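Local coordinates for 3-dehydroquinate dehydratase (PDB 6SMF), which catalyses the dehydration of 3-dehydroquinate to 3-dehydroshikimate on the way to chorismate, probably through an enolate intermediate, and assembles as a homododecamer, at residues 106-111 and 137-142; 14-19 and 83-88; 62-67 and 90-95. All coordinates share one frame; numbering follows the deposited sequence.

Contact 1 of 3, residues 106-111 and 137-142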
loop_
_atom_site.group_PDB
_atom_site.type_symbol
_atom_site.label_atom_id
_atom_site.label_comp_id
_atom_site.label_asym_id
_atom_site.label_seq_id
_atom_site.Cartn_x
_atom_site.Cartn_y
_atom_site.Cartn_z
ATOM N N VAL A 106 -27.260 4.856 -10.340
ATOM C CA VAL A 106 -27.533 4.031 -11.542
ATOM C C VAL A 106 -26.280 3.938 -12.419
ATOM O O VAL A 106 -25.600 4.944 -12.606
ATOM C CB VAL A 106 -28.742 4.604 -12.287
ATOM C CG1 VAL A 106 -28.737 4.203 -13.730
ATOM C CG2 VAL A 106 -30.010 4.140 -11.619
ATOM N N HIS A 107 -26.004 2.734 -12.913
ATOM C CA HIS A 107 -25.040 2.459 -13.997
ATOM C C HIS A 107 -25.701 1.507 -15.000
ATOM O O HIS A 107 -26.337 0.521 -14.586
ATOM C CB HIS A 107 -23.708 1.871 -13.485
ATOM C CG HIS A 107 -23.133 2.658 -12.359
ATOM N ND1 HIS A 107 -22.564 3.895 -12.542
ATOM C CD2 HIS A 107 -23.069 2.391 -11.033
ATOM C CE1 HIS A 107 -22.125 4.326 -11.388
ATOM N NE2 HIS A 107 -22.441 3.417 -10.441
ATOM N N LEU A 108 -25.502 1.802 -16.280
ATOM C CA LEU A 108 -25.827 0.902 -17.393
ATOM C C LEU A 108 -25.035 -0.390 -17.245
ATOM O O LEU A 108 -25.629 -1.467 -17.355
ATOM C CB LEU A 108 -25.461 1.615 -18.693
ATOM C CG LEU A 108 -26.221 2.902 -19.015
ATOM C CD1 LEU A 108 -25.451 3.683 -20.080
ATOM C CD2 LEU A 108 -27.643 2.581 -19.488
ATOM N N SER A 109 -23.710 -0.277 -17.133
ATOM C CA SER A 109 -22.801 -1.447 -17.050
ATOM C C SER A 109 -22.634 -1.783 -15.561
ATOM O O SER A 109 -23.147 -1.020 -14.698
ATOM C CB SER A 109 -21.498 -1.147 -17.699
ATOM O OG SER A 109 -20.817 -0.178 -16.925
ATOM N N ASN A 110 -21.993 -2.898 -15.267
ATOM C CA ASN A 110 -21.618 -3.266 -13.889
ATOM C C ASN A 110 -20.192 -2.772 -13.680
ATOM O O ASN A 110 -19.241 -3.368 -14.191
ATOM C CB ASN A 110 -21.775 -4.777 -13.682
ATOM C CG ASN A 110 -21.274 -5.274 -12.338
ATOM O OD1 ASN A 110 -20.847 -4.493 -11.478
ATOM N ND2 ASN A 110 -21.326 -6.591 -12.169
ATOM N N PRO A 111 -19.985 -1.673 -12.938
ATOM C CA PRO A 111 -18.647 -1.109 -12.809
ATOM C C PRO A 111 -17.668 -2.061 -12.088
ATOM O O PRO A 111 -16.503 -1.971 -12.335
ATOM C CB PRO A 111 -18.843 0.195 -12.034
ATOM C CG PRO A 111 -20.248 0.159 -11.481
ATOM C CD PRO A 111 -20.999 -0.922 -12.214
ATOM N N GLU A 137 -32.696 -0.689 -18.456
ATOM C CA GLU A 137 -33.494 -1.316 -17.365
ATOM C C GLU A 137 -32.963 -0.850 -16.000
ATOM O O GLU A 137 -33.792 -0.829 -15.097
ATOM C CB GLU A 137 -33.558 -2.848 -17.495
ATOM C CG GLU A 137 -34.511 -3.346 -18.581
ATOM C CD GLU A 137 -35.881 -2.635 -18.691
ATOM O OE1 GLU A 137 -36.606 -2.524 -17.636
ATOM O OE2 GLU A 137 -36.230 -2.133 -19.821
ATOM N N SER A 138 -31.673 -0.503 -15.846
ATOM C CA SER A 138 -31.116 0.069 -14.590
ATOM C C SER A 138 -31.925 1.325 -14.204
ATOM O O SER A 138 -32.348 1.452 -13.050
ATOM C CB SER A 138 -29.612 0.358 -14.654
ATOM O OG SER A 138 -28.828 -0.841 -14.700
ATOM N N TYR A 139 -32.148 2.221 -15.144
ATOM C CA TYR A 139 -32.971 3.441 -14.943
ATOM C C TYR A 139 -34.433 3.066 -14.643
ATOM O O TYR A 139 -35.017 3.633 -13.692
ATOM C CB TYR A 139 -32.889 4.355 -16.173
ATOM C CG TYR A 139 -31.540 5.008 -16.366
ATOM C CD1 TYR A 139 -30.539 4.373 -17.090
ATOM C CD2 TYR A 139 -31.279 6.277 -15.864
ATOM C CE1 TYR A 139 -29.319 4.979 -17.308
ATOM C CE2 TYR A 139 -30.059 6.891 -16.083
ATOM C CZ TYR A 139 -29.079 6.231 -16.790
ATOM O OH TYR A 139 -27.863 6.811 -16.987
ATOM N N SER A 140 -35.033 2.165 -15.429
ATOM C CA SER A 140 -36.465 1.816 -15.292
ATOM C C SER A 140 -36.711 1.280 -13.867
ATOM O O SER A 140 -37.678 1.750 -13.223
ATOM C CB SER A 140 -36.972 0.919 -16.437
ATOM O OG SER A 140 -37.132 -0.451 -16.083
ATOM N N LEU A 141 -35.864 0.378 -13.367
ATOM C CA LEU A 141 -35.932 -0.201 -11.989
ATOM C C LEU A 141 -35.800 0.901 -10.935
ATOM O O LEU A 141 -36.544 0.892 -9.912
ATOM C CB LEU A 141 -34.799 -1.204 -11.801
ATOM C CG LEU A 141 -34.949 -2.531 -12.542
ATOM C CD1 LEU A 141 -33.594 -3.215 -12.678
ATOM C CD2 LEU A 141 -35.902 -3.441 -11.801
ATOM N N ALA A 142 -34.863 1.801 -11.171
ATOM C CA ALA A 142 -34.586 2.966 -10.305
ATOM C C ALA A 142 -35.859 3.820 -10.243
ATOM O O ALA A 142 -36.257 4.214 -9.145
ATOM C CB ALA A 142 -33.385 3.713 -10.857
#
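The hydroxyl of Ser138 is gripped twice: OG gives its proton to the carbonyl oxygen of His107 across 2.8 Å, and it accepts the backbone N-H of Phe134. The bond to His107 is bent, with a C=O...OG angle of 145° and the donor tilted 28° out of the carbonyl plane. Ser138 CB follows its hydroxyl in, 3.3 Å from the same His107 O.

One residue before His107, Val106 divides its two methyls between two helix residues. With CG1 turned anti to its own N (chi1 157°), that methyl stands almost squarely over the middle of the Tyr139 ring, 3.5 Å from CG1 to the ring centroid, a clear CH-pi contact. The other methyl, CG2, fits against Ala142 CB at 3.5 Å. Leu108 approaches the same ring quite differently: its CD2 lies in the plane of the Tyr139 ring, at the edge, 3.6 Å from CE1. The phenol beyond is held by Asn14 OD1 and by Asn81 ND2, the latter a predicted substrate ligand.

The CB of His107 points away from the helix. ND1 of this residue, the predicted proton donor, bonds a bound citrate, while NE2 is paired with Glu105; Leu108 N and Ser109 OG also reach the citrate. The helix therefore touches His107 at the histidine's own backbone carbonyl, while the imidazole takes its polar partners from outside the helix. One hydrogen bond among apolar contacts thus fixes that carbonyl at the end of strand 103-107, consistent with holding the chain that carries the predicted proton donor.

Contact 2 of 3, residues 14-19 and 83-88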
loop_
_atom_site.group_PDB
_atom_site.type_symbol
_atom_site.label_atom_id
_atom_site.label_comp_id
_atom_site.label_asym_id
_atom_site.label_seq_id
_atom_site.Cartn_x
_atom_site.Cartn_y
_atom_site.Cartn_z
ATOM N N ASN A 14 -27.573 12.649 -15.481
ATOM C CA ASN A 14 -26.577 11.868 -16.246
ATOM C C ASN A 14 -25.289 12.688 -16.336
ATOM O O ASN A 14 -25.332 13.881 -16.670
ATOM C CB ASN A 14 -27.143 11.400 -17.592
ATOM C CG ASN A 14 -28.257 10.379 -17.429
ATOM O OD1 ASN A 14 -28.039 9.322 -16.855
ATOM N ND2 ASN A 14 -29.463 10.687 -17.891
ATOM N N GLY A 15 -24.172 12.048 -15.999
ATOM C CA GLY A 15 -22.862 12.690 -16.032
ATOM C C GLY A 15 -22.206 12.540 -17.384
ATOM O O GLY A 15 -22.854 12.284 -18.399
ATOM N N PRO A 16 -20.874 12.702 -17.406
ATOM C CA PRO A 16 -20.144 12.925 -18.644
ATOM C C PRO A 16 -20.167 11.680 -19.529
ATOM O O PRO A 16 -20.187 10.587 -19.011
ATOM C CB PRO A 16 -18.721 13.280 -18.198
ATOM C CG PRO A 16 -18.611 12.695 -16.787
ATOM C CD PRO A 16 -20.008 12.736 -16.214
ATOM N N ASN A 17 -20.187 11.926 -20.837
ATOM C CA ASN A 17 -19.984 10.929 -21.904
ATOM C C ASN A 17 -21.246 10.070 -22.130
ATOM O O ASN A 17 -21.344 9.386 -23.180
ATOM C CB ASN A 17 -18.715 10.158 -21.589
ATOM C CG ASN A 17 -17.517 11.074 -21.515
ATOM O OD1 ASN A 17 -17.200 11.748 -22.505
ATOM N ND2 ASN A 17 -16.839 11.062 -20.376
ATOM N N LEU A 18 -22.218 10.093 -21.233
ATOM C CA LEU A 18 -23.452 9.302 -21.445
ATOM C C LEU A 18 -24.243 9.869 -22.630
ATOM O O LEU A 18 -24.997 9.110 -23.255
ATOM C CB LEU A 18 -24.259 9.341 -20.155
ATOM C CG LEU A 18 -23.683 8.499 -19.036
ATOM C CD1 LEU A 18 -24.329 8.833 -17.715
ATOM C CD2 LEU A 18 -23.882 7.052 -19.341
ATOM N N ASN A 19 -24.057 11.158 -22.921
ATOM C CA ASN A 19 -24.614 11.811 -24.136
ATOM C C ASN A 19 -24.123 11.114 -25.413
ATOM O O ASN A 19 -24.795 11.333 -26.440
ATOM C CB ASN A 19 -24.323 13.316 -24.141
ATOM C CG ASN A 19 -22.859 13.678 -24.043
ATOM O OD1 ASN A 19 -22.159 13.157 -23.171
ATOM N ND2 ASN A 19 -22.381 14.518 -24.956
ATOM N N ALA A 83 -21.480 8.795 -14.040
ATOM C CA ALA A 83 -20.481 8.216 -14.977
ATOM C C ALA A 83 -19.083 8.260 -14.323
ATOM O O ALA A 83 -18.989 7.813 -13.144
ATOM C CB ALA A 83 -20.524 8.916 -16.294
ATOM N N ALA A 84 -18.040 8.783 -14.992
ATOM C CA ALA A 84 -16.658 8.696 -14.452
ATOM C C ALA A 84 -16.537 9.463 -13.133
ATOM O O ALA A 84 -15.673 9.121 -12.382
ATOM C CB ALA A 84 -15.641 9.207 -15.428
ATOM N N TYR A 85 -17.365 10.476 -12.878
ATOM C CA TYR A 85 -17.219 11.308 -11.664
ATOM C C TYR A 85 -17.611 10.454 -10.450
ATOM O O TYR A 85 -17.247 10.835 -9.320
ATOM C CB TYR A 85 -18.026 12.616 -11.750
ATOM C CG TYR A 85 -17.514 13.639 -12.729
ATOM C CD1 TYR A 85 -16.166 13.908 -12.854
ATOM C CD2 TYR A 85 -18.384 14.364 -13.542
ATOM C CE1 TYR A 85 -15.701 14.859 -13.749
ATOM C CE2 TYR A 85 -17.926 15.295 -14.454
ATOM C CZ TYR A 85 -16.576 15.553 -14.555
ATOM O OH TYR A 85 -16.083 16.468 -15.442
ATOM N N THR A 86 -18.350 9.360 -10.657
ATOM C CA THR A 86 -18.693 8.383 -9.581
ATOM C C THR A 86 -17.416 7.964 -8.836
ATOM O O THR A 86 -17.480 7.770 -7.624
ATOM C CB THR A 86 -19.279 7.057 -10.089
ATOM O OG1 THR A 86 -20.388 7.173 -11.025
ATOM C CG2 THR A 86 -19.651 6.232 -8.868
ATOM N N HIS A 87 -16.290 7.864 -9.540
ATOM C CA HIS A 87 -15.018 7.306 -9.038
ATOM C C HIS A 87 -14.081 8.409 -8.542
ATOM O O HIS A 87 -13.115 8.052 -7.858
ATOM C CB HIS A 87 -14.367 6.409 -10.100
ATOM C CG HIS A 87 -15.357 5.547 -10.805
ATOM N ND1 HIS A 87 -16.221 4.680 -10.120
ATOM C CD2 HIS A 87 -15.691 5.486 -12.110
ATOM C CE1 HIS A 87 -17.047 4.118 -10.974
ATOM N NE2 HIS A 87 -16.748 4.597 -12.216
ATOM N N THR A 88 -14.388 9.695 -8.737
ATOM C CA THR A 88 -13.459 10.801 -8.373
ATOM C C THR A 88 -14.122 11.818 -7.430
ATOM O O THR A 88 -13.381 12.536 -6.737
ATOM C CB THR A 88 -12.912 11.462 -9.654
ATOM O OG1 THR A 88 -13.972 12.009 -10.400
ATOM C CG2 THR A 88 -12.260 10.493 -10.624
HETATM O O HOH W 1 -17.533 9.065 -18.024
#
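Ala83 CB is the bump here, and the turn running from Gly15 to Leu18 supplies the hollow. The methyl sits 3.2 Å from Pro16 O, a close fit, with Pro16 CD at 3.9 Å and Leu18 CD1 at 4.1 Å from the same CB completing the socket. The hollow owes its form to a type II beta turn, in which Asn17 takes the third position with a positive phi of 78°.

Beside it the roles reverse, and the proline ring is the projecting part. Its CG-CD side leans obliquely on Tyr85, with Pro16 CD 3.5 Å from Tyr85 CD2 and Pro16 CG 3.6 Å from Tyr85 CE2. The phenol end of that tyrosine is tied to Asn58 O.

No direct hydrogen bond joins the two loops, but one water bridges them, giving a proton to Pro16 O and accepting from Asn17 ND2 and from Ala84 N. Within 83-88, Ala83 O takes both Thr86 N and Thr86 OG1, the hydroxyl arriving in the carbonyl plane at 2.6 Å. Asn17 ND2 reaches further, to Ala91 O of a neighbouring subunit.

Leu18 and His87 both border a bound citrate, and His87 is a predicted substrate ligand. Two loops packed together past the C-terminal ends of neighbouring parallel strands, 9-14 and 77-81, are the usual setting of the active site in a flavodoxin-like alpha/beta fold such as this one.

Contact 3 of 3, residues 62-67 and 90-95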
loop_
_atom_site.group_PDB
_atom_site.type_symbol
_atom_site.label_atom_id
_atom_site.label_comp_id
_atom_site.label_asym_id
_atom_site.label_seq_id
_atom_site.Cartn_x
_atom_site.Cartn_y
_atom_site.Cartn_z
ATOM N N ALA A 62 -22.110 20.919 -12.563
ATOM C CA ALA A 62 -23.529 20.861 -12.977
ATOM C C ALA A 62 -24.278 19.811 -12.144
ATOM O O ALA A 62 -25.355 20.114 -11.642
ATOM C CB ALA A 62 -23.655 20.636 -14.452
ATOM N N LEU A 63 -23.716 18.629 -11.940
ATOM C CA LEU A 63 -24.404 17.554 -11.173
ATOM C C LEU A 63 -24.664 18.030 -9.744
ATOM O O LEU A 63 -25.742 17.726 -9.186
ATOM C CB LEU A 63 -23.564 16.286 -11.222
ATOM C CG LEU A 63 -23.343 15.765 -12.637
ATOM C CD1 LEU A 63 -22.390 14.610 -12.649
ATOM C CD2 LEU A 63 -24.641 15.337 -13.252
ATOM N N ILE A 64 -23.737 18.791 -9.177
ATOM C CA ILE A 64 -23.888 19.292 -7.783
ATOM C C ILE A 64 -25.006 20.349 -7.773
ATOM O O ILE A 64 -25.958 20.185 -6.953
ATOM C CB ILE A 64 -22.548 19.799 -7.244
ATOM C CG1 ILE A 64 -21.537 18.644 -7.135
ATOM C CG2 ILE A 64 -22.751 20.504 -5.935
ATOM C CD1 ILE A 64 -20.083 19.075 -7.202
ATOM N N ASP A 65 -24.932 21.347 -8.671
ATOM C CA ASP A 65 -26.005 22.385 -8.826
ATOM C C ASP A 65 -27.367 21.675 -8.874
ATOM O O ASP A 65 -28.260 22.041 -8.133
ATOM C CB ASP A 65 -25.846 23.244 -10.090
ATOM C CG ASP A 65 -24.550 24.061 -10.251
ATOM O OD1 ASP A 65 -23.925 24.458 -9.201
ATOM O OD2 ASP A 65 -24.232 24.356 -11.430
ATOM N N TRP A 66 -27.483 20.621 -9.683
ATOM C CA TRP A 66 -28.750 19.873 -9.924
ATOM C C TRP A 66 -29.156 19.113 -8.662
ATOM O O TRP A 66 -30.322 19.168 -8.300
ATOM C CB TRP A 66 -28.660 18.969 -11.165
ATOM C CG TRP A 66 -28.549 19.763 -12.425
ATOM C CD1 TRP A 66 -28.983 21.045 -12.619
ATOM C CD2 TRP A 66 -27.992 19.349 -13.676
ATOM N NE1 TRP A 66 -28.692 21.469 -13.883
ATOM C CE2 TRP A 66 -28.113 20.442 -14.565
ATOM C CE3 TRP A 66 -27.407 18.171 -14.143
ATOM C CZ2 TRP A 66 -27.675 20.386 -15.885
ATOM C CZ3 TRP A 66 -26.991 18.108 -15.458
ATOM C CH2 TRP A 66 -27.118 19.202 -16.311
ATOM N N LEU A 67 -28.220 18.483 -7.965
ATOM C CA LEU A 67 -28.558 17.840 -6.679
ATOM C C LEU A 67 -29.142 18.891 -5.752
ATOM O O LEU A 67 -30.172 18.607 -5.135
ATOM C CB LEU A 67 -27.299 17.169 -6.113
ATOM C CG LEU A 67 -26.911 15.877 -6.836
ATOM C CD1 LEU A 67 -25.465 15.505 -6.528
ATOM C CD2 LEU A 67 -27.881 14.745 -6.456
ATOM N N VAL A 90 -15.539 13.502 -4.502
ATOM C CA VAL A 90 -15.841 13.791 -3.086
ATOM C C VAL A 90 -16.932 14.859 -3.038
ATOM O O VAL A 90 -17.811 14.774 -2.146
ATOM C CB VAL A 90 -14.596 14.236 -2.321
ATOM C CG1 VAL A 90 -14.940 14.600 -0.890
ATOM C CG2 VAL A 90 -13.525 13.143 -2.329
ATOM N N ALA A 91 -16.948 15.784 -3.995
ATOM C CA ALA A 91 -17.893 16.921 -3.932
ATOM C C ALA A 91 -19.309 16.400 -4.181
ATOM O O ALA A 91 -20.236 16.927 -3.489
ATOM C CB ALA A 91 -17.488 17.992 -4.911
ATOM N N ILE A 92 -19.484 15.413 -5.092
ATOM C CA ILE A 92 -20.827 14.804 -5.314
ATOM C C ILE A 92 -21.239 13.993 -4.081
ATOM O O ILE A 92 -22.414 14.005 -3.725
ATOM C CB ILE A 92 -20.875 13.999 -6.610
ATOM C CG1 ILE A 92 -20.957 14.950 -7.804
ATOM C CG2 ILE A 92 -22.031 13.012 -6.645
ATOM C CD1 ILE A 92 -20.545 14.276 -9.100
ATOM N N TYR A 93 -20.278 13.331 -3.429
ATOM C CA TYR A 93 -20.532 12.534 -2.206
ATOM C C TYR A 93 -21.113 13.497 -1.159
ATOM O O TYR A 93 -22.118 13.169 -0.526
ATOM C CB TYR A 93 -19.255 11.803 -1.780
ATOM C CG TYR A 93 -19.210 11.375 -0.341
ATOM C CD1 TYR A 93 -19.665 10.142 0.070
ATOM C CD2 TYR A 93 -18.690 12.217 0.622
ATOM C CE1 TYR A 93 -19.628 9.756 1.411
ATOM C CE2 TYR A 93 -18.637 11.853 1.947
ATOM C CZ TYR A 93 -19.102 10.627 2.361
ATOM O OH TYR A 93 -19.003 10.433 3.721
ATOM N N ASP A 94 -20.502 14.670 -1.003
ATOM C CA ASP A 94 -20.895 15.658 0.034
ATOM C C ASP A 94 -22.267 16.253 -0.320
ATOM O O ASP A 94 -23.093 16.420 0.631
ATOM C CB ASP A 94 -19.821 16.729 0.176
ATOM C CG ASP A 94 -18.770 16.355 1.188
ATOM O OD1 ASP A 94 -19.058 15.480 2.049
ATOM O OD2 ASP A 94 -17.723 17.001 1.181
ATOM N N ALA A 95 -22.506 16.545 -1.606
ATOM C CA ALA A 95 -23.811 17.057 -2.086
ATOM C C ALA A 95 -24.928 16.084 -1.698
ATOM O O ALA A 95 -25.872 16.512 -1.043
ATOM C CB ALA A 95 -23.779 17.285 -3.569
#
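Ile64 and Ile92 have nearly the same side-chain shape: in each, CG1 stands beside the backbone N (chi1 -65° and -76°) and CD1 continues outward in an extended arm. The arms cross in the space between the helices, with Ile64 CG1 3.8 Å from Ile92 CG1, and then part. Ile64 CD1 goes on to Ala91 CB at 3.6 Å, whereas Ile92 CD1 turns to Leu63 CD1 at 4.0 Å. Further along, the small Ala95 receives two branches on its CB: Leu67 CD1 at 3.8 Å and Ile64 CG2 at 4.1 Å.

The axes of segments 62-67 and 90-95 are almost exactly parallel, 2° apart, and come within 9.7 Å at closest approach, as befits helices lying on the same side of a parallel sheet. Leu67 and Ile92 also rest on strand 77-81, through Val78 and Leu80.

The polar groups of these turns look outward, to a neighbouring subunit: Asp94 forms a salt bridge with its Arg118, and Asp65 bonds its Asn58 and His59. Asp94 and Arg118 are both predicted substrate ligands. The interface between the helices is thus wholly aliphatic, held by close fit without any hydrogen bond, and leaves the charges for assembly and the pocket.

Overall arrangement
All three contacts are buried, but two lie at the C-terminal end of the sheet and one between helices on one side of it. Contacts 1 and 2 touch directly: Leu108 packs on Leu18, His107 on Thr86, and Tyr139 of helix 136-147 also reaches Asn14 and Leu18 of contact 2. Contact 3 lies on the opposite side of the chain's centre from contact 1 and does not touch it, yet it joins contact 2 through Leu63 and Ile92, which pack on Tyr85. The chemistry changes accordingly. Near the predicted active site, serine-to-carbonyl and water-mediated bonds mix with aromatic contacts; between helices 60-72 and 90-98 only aliphatic groups meet.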